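PDB 4ONY: extracellular solute-binding protein family 5 from Brucella melitensis, which probably binds peptides or related solutes in the periplasm and hands them to an ABC transporter for import. Local coordinates for residues S262-F267 against D273-G278; I281-L286 against V297-F302; R371-L376 against D386-T391. All blocks are in the same frame, centred on the assembly; numbering follows the deposited sequence.

The three contacts illustrate how side-chain chemistry follows position in a fold. Contact 1 is buried and largely aromatic. Contact 2, partly buried, adds a lysine over an indole face. These two hold one neighbourhood: their centres lie about 11 Å apart, strand 274-277 leads into helix 280-285, strands 274-277 and 297-302 flank strand 566-571 as the outer strands of one antiparallel sheet, and a salt bridge from E277 OE2 to R282 NH2 (2.7 Å) ties them. Contact 3 stands apart, its centre about 44 Å from that of contact 1 and across the chain's centre. There two helices meet, through a methionine shared between a surface arginine and a buried leucine.

Contact 1. Residues S262-F267 against D273-G278; sequences SLFESF and DIFIEG
F275 gives up more surface than any other residue here, and its side chain is met by F264, F267 and L263 of the helix. F264 turns an edge to it: CD1 stands 3.8 Å above the F275 plane, over the ring centre, and the planes are inclined at 72°, a T-shaped pair with centroids 5.2 Å apart. F267 takes the other end of the same side chain. Its ring lies under the CB of F275, 3.7 Å from that carbon to the ring centroid, a CH-pi contact over the face, while the two rings themselves meet obliquely. This aromatic cluster packs helix 260-268 onto strand 274-277, an outer strand of a three-stranded antiparallel sheet, within the solute-binding protein fold. With CG anti to the backbone N (chi1 -172°), the F275 ring projects from the strand to the helix backbone, where F275 CE2 lies 3.6 Å from F264 CA. L263 closes in beside it, CD2 lying 3.5 Å from F275 CE2. Farther along, the F267 ring also runs against the main chain, its CD1 coming 3.5 Å from I274 O. Y287 adds an edge-to-face partner for F264, and W571 of the central strand meets the F267 ring and donates NE1 to F267 O.

Contact 2. Residues I281-L286 against V297-F302; sequences IRWEKL and VIKDTF
W283 and K299 carry this contact as a cation-pi pair that joins helix 280-285 to strand 297-302, an outer strand of a three-stranded antiparallel sheet. The lysine lies along one face of the indole, the two side chains running antiparallel, each toward the other's backbone. K299 NZ sits 3.6 Å from the centroid of the five-membered ring, only 8° off its normal, and CE rests over the six-membered ring, 3.4 Å from that centroid. Both rings are therefore used, one by the charge and the other by a CH-pi contact. The ammonium is also gripped by a hydrogen bond from K299 NZ to W283 O, 2.9 Å long, with the donor tilted 32° from the carbonyl plane; indole and carbonyl belong to the same residue. Nearer the strand, K299 CB touches the far corner of the indole, CH2, at 3.5 Å. A bend in the lysine chain at chi3 (78°) lays its end over the indole. T301 adds a light apolar contact, its CG2 lying 4.1 Å from W283 CZ2, and the backbone O of D300 comes near CH2.

The next shell positions this pair. W567, on the central strand 566-571, stacks with W283, and Y287 meets the indole edge-to-face, which should limit rotation of the tryptophan. E284, the next residue of the helix, brings OE1 to 6.7 Å from K299 NZ, too far for an ion pair though it may favour the charge there. D300 points away from the helix, its OD2 taking R570 NE in a salt bridge and H576 NE2 in a hydrogen bond.

Contact 3. Residues R371-L376 against D386-T391; sequences RERELL and DVMNGT
The backbones of helices 370-376 and 385-389 keep well apart, the nearest CA atoms, those of R373 and M388, being 8.6 Å from each other, and long side chains bridge the difference. M388 buries the most surface. Its CG is anti to the backbone N (chi1 -177°), and further bends at chi2 and chi3 fold the thioether toward the first helix. There it touches two residues of opposite character. The extended arm of R373 brings its guanidinium to the methylene at a slant, NH1 lying 3.6 Å from M388 CG, so that the arginine covers apolar surface. L376 lies alongside the sulfur end, with CD1 4.1 Å from M388 SD and 4.2 Å from M388 CE. The arginine's polar end is secured separately: R373 NE bonds to A368 O, and A368 also shares a backbone hydrogen bond with M388. The whole is partly buried helix-to-helix packing. Helix 537-553 joins both partners: R549 reaches E372 through a salt bridge and V387 O through a hydrogen bond, V550 meets L376, and helix 522-533 adds M527 against L376.

Contact 1. Residues S262-F267 against D273-G278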
loop_
_atom_site.group_PDB
_atom_site.type_symbol
_atom_site.label_atom_id
_atom_site.label_comp_id
_atom_site.label_asym_id
_atom_site.label_seq_id
_atom_site.Cartn_x
_atom_site.Cartn_y
_atom_site.Cartn_z
ATOM N N SER A 262 -17.207 18.285 4.670
ATOM C CA SER A 262 -18.001 18.659 3.505
ATOM C C SER A 262 -18.419 17.406 2.718
ATOM O O SER A 262 -19.554 17.268 2.301
ATOM C CB SER A 262 -17.147 19.589 2.606
ATOM O OG SER A 262 -17.898 19.991 1.467
ATOM N N LEU A 263 -17.467 16.496 2.554
ATOM C CA LEU A 263 -17.676 15.254 1.843
ATOM C C LEU A 263 -18.730 14.396 2.595
ATOM O O LEU A 263 -19.731 13.966 2.002
ATOM C CB LEU A 263 -16.345 14.525 1.704
ATOM C CG LEU A 263 -16.229 13.473 0.586
ATOM C CD1 LEU A 263 -14.764 13.242 0.262
ATOM C CD2 LEU A 263 -16.879 12.155 0.984
ATOM N N PHE A 264 -18.524 14.228 3.902
ATOM C CA PHE A 264 -19.425 13.463 4.759
ATOM C C PHE A 264 -20.850 14.023 4.725
ATOM O O PHE A 264 -21.801 13.277 4.559
ATOM C CB PHE A 264 -18.862 13.414 6.184
ATOM C CG PHE A 264 -19.618 12.527 7.145
ATOM C CD1 PHE A 264 -19.690 11.159 6.944
ATOM C CD2 PHE A 264 -20.213 13.069 8.294
ATOM C CE1 PHE A 264 -20.369 10.349 7.839
ATOM C CE2 PHE A 264 -20.902 12.243 9.190
ATOM C CZ PHE A 264 -20.954 10.875 8.968
ATOM N N GLU A 265 -21.000 15.335 4.815
ATOM C CA GLU A 265 -22.324 15.954 4.735
ATOM C C GLU A 265 -23.015 15.646 3.398
ATOM O O GLU A 265 -24.227 15.423 3.335
ATOM C CB GLU A 265 -22.250 17.465 4.957
ATOM C CG GLU A 265 -21.971 17.875 6.388
ATOM C CD GLU A 265 -23.032 17.392 7.363
ATOM O OE1 GLU A 265 -24.235 17.510 7.022
ATOM O OE2 GLU A 265 -22.661 16.869 8.440
ATOM N N SER A 266 -22.243 15.644 2.322
ATOM C CA SER A 266 -22.818 15.376 1.004
ATOM C C SER A 266 -23.246 13.878 0.907
ATOM O O SER A 266 -24.264 13.558 0.273
ATOM C CB SER A 266 -21.791 15.726 -0.057
ATOM O OG SER A 266 -22.315 15.611 -1.362
ATOM N N PHE A 267 -22.485 12.969 1.548
ATOM C CA PHE A 267 -22.904 11.577 1.714
ATOM C C PHE A 267 -24.234 11.488 2.488
ATOM O O PHE A 267 -25.147 10.759 2.074
ATOM C CB PHE A 267 -21.841 10.740 2.423
ATOM C CG PHE A 267 -22.298 9.337 2.764
ATOM C CD1 PHE A 267 -22.561 8.421 1.763
ATOM C CD2 PHE A 267 -22.470 8.953 4.064
ATOM C CE1 PHE A 267 -23.008 7.144 2.057
ATOM C CE2 PHE A 267 -22.888 7.670 4.380
ATOM C CZ PHE A 267 -23.169 6.764 3.378
ATOM N N ASP A 273 -22.960 8.230 -2.979
ATOM C CA ASP A 273 -23.571 6.912 -2.737
ATOM C C ASP A 273 -22.863 6.103 -1.635
ATOM O O ASP A 273 -23.463 5.240 -1.045
ATOM C CB ASP A 273 -23.538 6.082 -4.019
ATOM C CG ASP A 273 -24.445 6.642 -5.121
ATOM O OD1 ASP A 273 -25.586 6.974 -4.824
ATOM O OD2 ASP A 273 -23.990 6.751 -6.277
ATOM N N ILE A 274 -21.588 6.375 -1.391
ATOM C CA ILE A 274 -20.801 5.655 -0.396
ATOM C C ILE A 274 -19.877 6.619 0.323
ATOM O O ILE A 274 -19.683 7.749 -0.118
ATOM C CB ILE A 274 -19.938 4.534 -1.041
ATOM C CG1 ILE A 274 -18.871 5.128 -1.970
ATOM C CG2 ILE A 274 -20.793 3.561 -1.870
ATOM C CD1 ILE A 274 -17.806 4.157 -2.403
ATOM N N PHE A 275 -19.340 6.170 1.444
ATOM C CA PHE A 275 -18.363 6.920 2.193
ATOM C C PHE A 275 -17.364 5.957 2.789
ATOM O O PHE A 275 -17.725 5.072 3.595
ATOM C CB PHE A 275 -19.019 7.772 3.311
ATOM C CG PHE A 275 -18.058 8.702 3.996
ATOM C CD1 PHE A 275 -17.292 8.252 5.055
ATOM C CD2 PHE A 275 -17.895 9.993 3.552
ATOM C CE1 PHE A 275 -16.360 9.047 5.658
ATOM C CE2 PHE A 275 -16.992 10.829 4.176
ATOM C CZ PHE A 275 -16.225 10.363 5.246
ATOM N N ILE A 276 -16.115 6.083 2.354
ATOM C CA ILE A 276 -15.065 5.143 2.779
ATOM C C ILE A 276 -14.507 5.743 4.078
ATOM O O ILE A 276 -13.988 6.861 4.046
ATOM C CB ILE A 276 -13.980 5.029 1.704
ATOM C CG1 ILE A 276 -14.561 4.377 0.452
ATOM C CG2 ILE A 276 -12.779 4.228 2.221
ATOM C CD1 ILE A 276 -13.662 4.432 -0.768
ATOM N N GLU A 277 -14.643 5.037 5.205
ATOM C CA GLU A 277 -14.338 5.612 6.520
ATOM C C GLU A 277 -13.013 5.105 7.129
ATOM O O GLU A 277 -12.813 3.901 7.303
ATOM C CB GLU A 277 -15.464 5.277 7.492
ATOM C CG GLU A 277 -15.258 5.870 8.873
ATOM C CD GLU A 277 -15.315 7.382 8.816
ATOM O OE1 GLU A 277 -16.448 7.925 8.851
ATOM O OE2 GLU A 277 -14.229 8.005 8.711
ATOM N N GLY A 278 -12.136 6.031 7.477
ATOM C CA GLY A 278 -10.925 5.728 8.247
ATOM C C GLY A 278 -10.839 6.319 9.665
ATOM O O GLY A 278 -9.864 6.079 10.391
#

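Contact 2. Residues I281-L286 against V297-F302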
loop_
_atom_site.group_PDB
_atom_site.type_symbol
_atom_site.label_atom_id
_atom_site.label_comp_id
_atom_site.label_asym_id
_atom_site.label_seq_id
_atom_site.Cartn_x
_atom_site.Cartn_y
_atom_site.Cartn_z
ATOM N N ILE A 281 -13.497 7.638 15.501
ATOM C CA ILE A 281 -14.406 8.438 16.307
ATOM C C ILE A 281 -15.666 8.725 15.470
ATOM O O ILE A 281 -16.807 8.562 15.966
ATOM C CB ILE A 281 -13.744 9.756 16.779
ATOM C CG1 ILE A 281 -12.528 9.457 17.667
ATOM C CG2 ILE A 281 -14.717 10.638 17.544
ATOM C CD1 ILE A 281 -12.850 8.590 18.868
ATOM N N ARG A 282 -15.479 9.117 14.220
ATOM C CA ARG A 282 -16.628 9.379 13.332
ATOM C C ARG A 282 -17.473 8.121 13.140
ATOM O O ARG A 282 -18.688 8.153 13.255
ATOM C CB ARG A 282 -16.178 9.933 11.964
ATOM C CG ARG A 282 -17.323 10.363 11.046
ATOM C CD ARG A 282 -16.877 11.370 9.965
ATOM N NE ARG A 282 -15.844 10.733 9.180
ATOM C CZ ARG A 282 -14.807 11.343 8.632
ATOM N NH1 ARG A 282 -14.672 12.652 8.695
ATOM N NH2 ARG A 282 -13.928 10.622 7.998
ATOM N N TRP A 283 -16.823 6.999 12.857
ATOM C CA TRP A 283 -17.544 5.736 12.673
ATOM C C TRP A 283 -18.388 5.392 13.917
ATOM O O TRP A 283 -19.510 4.986 13.810
ATOM C CB TRP A 283 -16.546 4.630 12.421
ATOM C CG TRP A 283 -17.140 3.262 11.972
ATOM C CD1 TRP A 283 -17.135 2.104 12.705
ATOM C CD2 TRP A 283 -17.751 2.936 10.723
ATOM N NE1 TRP A 283 -17.683 1.088 11.987
ATOM C CE2 TRP A 283 -18.074 1.559 10.763
ATOM C CE3 TRP A 283 -18.038 3.648 9.574
ATOM C CZ2 TRP A 283 -18.664 0.886 9.677
ATOM C CZ3 TRP A 283 -18.630 2.973 8.485
ATOM C CH2 TRP A 283 -18.924 1.605 8.550
ATOM N N GLU A 284 -17.819 5.598 15.095
ATOM C CA GLU A 284 -18.450 5.229 16.345
ATOM C C GLU A 284 -19.573 6.181 16.713
ATOM O O GLU A 284 -20.571 5.740 17.193
ATOM C CB GLU A 284 -17.405 5.234 17.454
ATOM C CG GLU A 284 -17.930 5.188 18.872
ATOM C CD GLU A 284 -18.402 3.793 19.231
ATOM O OE1 GLU A 284 -17.947 2.854 18.531
ATOM O OE2 GLU A 284 -19.201 3.659 20.202
ATOM N N LYS A 285 -19.402 7.471 16.453
ATOM C CA LYS A 285 -20.285 8.517 16.980
ATOM C C LYS A 285 -21.276 9.114 15.984
ATOM O O LYS A 285 -22.368 9.517 16.381
ATOM C CB LYS A 285 -19.425 9.702 17.454
ATOM C CG LYS A 285 -18.537 9.367 18.623
ATOM C CD LYS A 285 -19.354 9.056 19.855
ATOM C CE LYS A 285 -18.500 9.114 21.110
ATOM N NZ LYS A 285 -19.343 8.973 22.331
ATOM N N LEU A 286 -20.851 9.291 14.726
ATOM C CA LEU A 286 -21.565 10.199 13.832
ATOM C C LEU A 286 -22.439 9.549 12.802
ATOM O O LEU A 286 -22.953 10.237 11.912
ATOM C CB LEU A 286 -20.596 11.215 13.178
ATOM C CG LEU A 286 -19.819 12.109 14.163
ATOM C CD1 LEU A 286 -18.909 13.119 13.459
ATOM C CD2 LEU A 286 -20.752 12.834 15.108
ATOM N N VAL A 297 -29.062 3.622 4.811
ATOM C CA VAL A 297 -27.592 3.610 4.801
ATOM C C VAL A 297 -27.159 2.418 5.644
ATOM O O VAL A 297 -27.620 2.242 6.777
ATOM C CB VAL A 297 -26.993 4.935 5.327
ATOM C CG1 VAL A 297 -25.511 4.803 5.657
ATOM C CG2 VAL A 297 -27.194 6.051 4.319
ATOM N N ILE A 298 -26.279 1.605 5.065
ATOM C CA ILE A 298 -25.726 0.449 5.698
ATOM C C ILE A 298 -24.267 0.714 5.993
ATOM O O ILE A 298 -23.510 1.088 5.111
ATOM C CB ILE A 298 -25.895 -0.781 4.792
ATOM C CG1 ILE A 298 -27.397 -0.982 4.562
ATOM C CG2 ILE A 298 -25.355 -2.039 5.478
ATOM C CD1 ILE A 298 -27.729 -2.057 3.537
ATOM N N LYS A 299 -23.859 0.476 7.239
ATOM C CA LYS A 299 -22.446 0.485 7.615
ATOM C C LYS A 299 -21.809 -0.877 7.344
ATOM O O LYS A 299 -21.942 -1.793 8.163
ATOM C CB LYS A 299 -22.314 0.872 9.096
ATOM C CG LYS A 299 -22.865 2.252 9.391
ATOM C CD LYS A 299 -22.735 2.604 10.864
ATOM C CE LYS A 299 -21.309 3.016 11.147
ATOM N NZ LYS A 299 -21.025 2.847 12.567
ATOM N N ASP A 300 -21.125 -1.033 6.211
ATOM C CA ASP A 300 -20.534 -2.316 5.864
ATOM C C ASP A 300 -19.131 -2.424 6.463
ATOM O O ASP A 300 -18.416 -1.426 6.564
ATOM C CB ASP A 300 -20.357 -2.493 4.361
ATOM C CG ASP A 300 -21.457 -3.266 3.711
ATOM O OD1 ASP A 300 -22.270 -3.855 4.410
ATOM O OD2 ASP A 300 -21.529 -3.281 2.473
ATOM N N THR A 301 -18.738 -3.639 6.795
ATOM C CA THR A 301 -17.390 -3.910 7.158
ATOM C C THR A 301 -16.818 -5.106 6.383
ATOM O O THR A 301 -17.549 -6.022 6.000
ATOM C CB THR A 301 -17.281 -4.198 8.636
ATOM O OG1 THR A 301 -17.766 -5.514 8.854
ATOM C CG2 THR A 301 -18.050 -3.172 9.482
ATOM N N PHE A 302 -15.510 -5.052 6.146
ATOM C CA PHE A 302 -14.801 -6.064 5.378
ATOM C C PHE A 302 -13.462 -6.396 6.043
ATOM O O PHE A 302 -12.947 -5.614 6.821
ATOM C CB PHE A 302 -14.504 -5.521 3.984
ATOM C CG PHE A 302 -15.711 -4.995 3.247
ATOM C CD1 PHE A 302 -16.092 -3.681 3.390
ATOM C CD2 PHE A 302 -16.434 -5.792 2.406
ATOM C CE1 PHE A 302 -17.197 -3.175 2.739
ATOM C CE2 PHE A 302 -17.524 -5.316 1.730
ATOM C CZ PHE A 302 -17.932 -3.999 1.927
#

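Contact 3. Residues R371-L376 against D386-T391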
loop_
_atom_site.group_PDB
_atom_site.type_symbol
_atom_site.label_atom_id
_atom_site.label_comp_id
_atom_site.label_asym_id
_atom_site.label_seq_id
_atom_site.Cartn_x
_atom_site.Cartn_y
_atom_site.Cartn_z
ATOM N N ARG A 371 13.335 -23.224 6.756
ATOM C CA ARG A 371 13.997 -22.268 5.875
ATOM C C ARG A 371 14.433 -20.982 6.623
ATOM O O ARG A 371 15.550 -20.507 6.424
ATOM C CB ARG A 371 13.087 -21.944 4.675
ATOM C CG ARG A 371 13.635 -20.907 3.712
ATOM C CD ARG A 371 14.945 -21.345 3.079
ATOM N NE ARG A 371 15.399 -20.388 2.073
ATOM C CZ ARG A 371 16.669 -20.198 1.704
ATOM N NH1 ARG A 371 17.673 -20.898 2.245
ATOM N NH2 ARG A 371 16.960 -19.262 0.787
ATOM N N GLU A 372 13.558 -20.415 7.453
ATOM C CA GLU A 372 13.928 -19.237 8.262
ATOM C C GLU A 372 15.141 -19.526 9.161
ATOM O O GLU A 372 16.075 -18.722 9.230
ATOM C CB GLU A 372 12.773 -18.792 9.159
ATOM C CG GLU A 372 11.510 -18.293 8.450
ATOM C CD GLU A 372 10.536 -17.689 9.461
ATOM O OE1 GLU A 372 10.872 -16.574 9.948
ATOM O OE2 GLU A 372 9.538 -18.378 9.849
ATOM N N ARG A 373 15.135 -20.669 9.819
ATOM C CA ARG A 373 16.229 -21.024 10.711
ATOM C C ARG A 373 17.549 -21.191 9.942
ATOM O O ARG A 373 18.599 -20.763 10.415
ATOM C CB ARG A 373 15.879 -22.255 11.554
ATOM C CG ARG A 373 14.833 -21.929 12.631
ATOM C CD ARG A 373 14.387 -23.158 13.414
ATOM N NE ARG A 373 13.194 -22.817 14.227
ATOM C CZ ARG A 373 13.243 -22.288 15.446
ATOM N NH1 ARG A 373 14.420 -22.063 16.043
ATOM N NH2 ARG A 373 12.126 -22.012 16.069
ATOM N N GLU A 374 17.465 -21.776 8.745
ATOM C CA GLU A 374 18.624 -21.865 7.834
ATOM C C GLU A 374 19.134 -20.478 7.460
ATOM O O GLU A 374 20.320 -20.211 7.553
ATOM C CB GLU A 374 18.224 -22.655 6.604
ATOM C CG GLU A 374 19.316 -22.800 5.578
ATOM C CD GLU A 374 18.891 -23.572 4.341
ATOM O OE1 GLU A 374 17.815 -23.356 3.730
ATOM O OE2 GLU A 374 19.691 -24.405 3.936
ATOM N N LEU A 375 18.228 -19.575 7.112
ATOM C CA LEU A 375 18.589 -18.227 6.709
ATOM C C LEU A 375 19.232 -17.425 7.861
ATOM O O LEU A 375 20.122 -16.640 7.633
ATOM C CB LEU A 375 17.360 -17.461 6.230
ATOM C CG LEU A 375 16.843 -17.832 4.845
ATOM C CD1 LEU A 375 15.489 -17.160 4.586
ATOM C CD2 LEU A 375 17.856 -17.450 3.749
ATOM N N LEU A 376 18.732 -17.627 9.076
ATOM C CA LEU A 376 19.114 -16.846 10.197
ATOM C C LEU A 376 20.320 -17.431 10.963
ATOM O O LEU A 376 20.913 -16.747 11.763
ATOM C CB LEU A 376 17.917 -16.685 11.131
ATOM C CG LEU A 376 16.800 -15.799 10.574
ATOM C CD1 LEU A 376 15.512 -15.975 11.343
ATOM C CD2 LEU A 376 17.219 -14.338 10.607
ATOM N N ASP A 386 12.152 -15.232 22.008
ATOM C CA ASP A 386 10.660 -15.172 21.985
ATOM C C ASP A 386 10.110 -14.867 20.580
ATOM O O ASP A 386 9.100 -15.417 20.154
ATOM C CB ASP A 386 10.050 -14.231 23.068
ATOM C CG ASP A 386 10.549 -12.753 22.991
ATOM O OD1 ASP A 386 11.379 -12.357 22.123
ATOM O OD2 ASP A 386 10.071 -11.979 23.856
ATOM N N VAL A 387 10.824 -14.055 19.838
ATOM C CA VAL A 387 10.396 -13.730 18.463
ATOM C C VAL A 387 10.607 -14.949 17.549
ATOM O O VAL A 387 9.793 -15.199 16.664
ATOM C CB VAL A 387 11.127 -12.484 17.926
ATOM C CG1 VAL A 387 10.816 -12.206 16.467
ATOM C CG2 VAL A 387 10.769 -11.248 18.750
ATOM N N MET A 388 11.697 -15.666 17.743
ATOM C CA MET A 388 12.014 -16.820 16.926
ATOM C C MET A 388 11.008 -17.947 17.157
ATOM O O MET A 388 10.626 -18.635 16.187
ATOM C CB MET A 388 13.416 -17.321 17.232
ATOM C CG MET A 388 13.912 -18.490 16.380
ATOM S SD MET A 388 14.462 -17.883 14.786
ATOM C CE MET A 388 16.110 -17.338 15.261
ATOM N N ASN A 389 10.561 -18.125 18.403
ATOM C CA ASN A 389 9.623 -19.215 18.740
ATOM C C ASN A 389 8.151 -18.835 18.603
ATOM O O ASN A 389 7.288 -19.669 18.784
ATOM C CB ASN A 389 9.914 -19.890 20.118
ATOM C CG ASN A 389 9.699 -18.975 21.331
ATOM O OD1 ASN A 389 8.926 -18.037 21.294
ATOM N ND2 ASN A 389 10.357 -19.307 22.439
ATOM N N GLY A 390 7.869 -17.592 18.241
ATOM C CA GLY A 390 6.479 -17.161 18.042
ATOM C C GLY A 390 5.689 -16.956 19.342
ATOM O O GLY A 390 4.447 -17.071 19.351
ATOM N N THR A 391 6.386 -16.655 20.432
ATOM C CA THR A 391 5.716 -16.344 21.698
ATOM C C THR A 391 5.753 -14.862 22.045
ATOM O O THR A 391 5.146 -14.443 23.009
ATOM C CB THR A 391 6.351 -17.138 22.880
ATOM O OG1 THR A 391 7.728 -16.777 22.995
ATOM C CG2 THR A 391 6.202 -18.658 22.645
#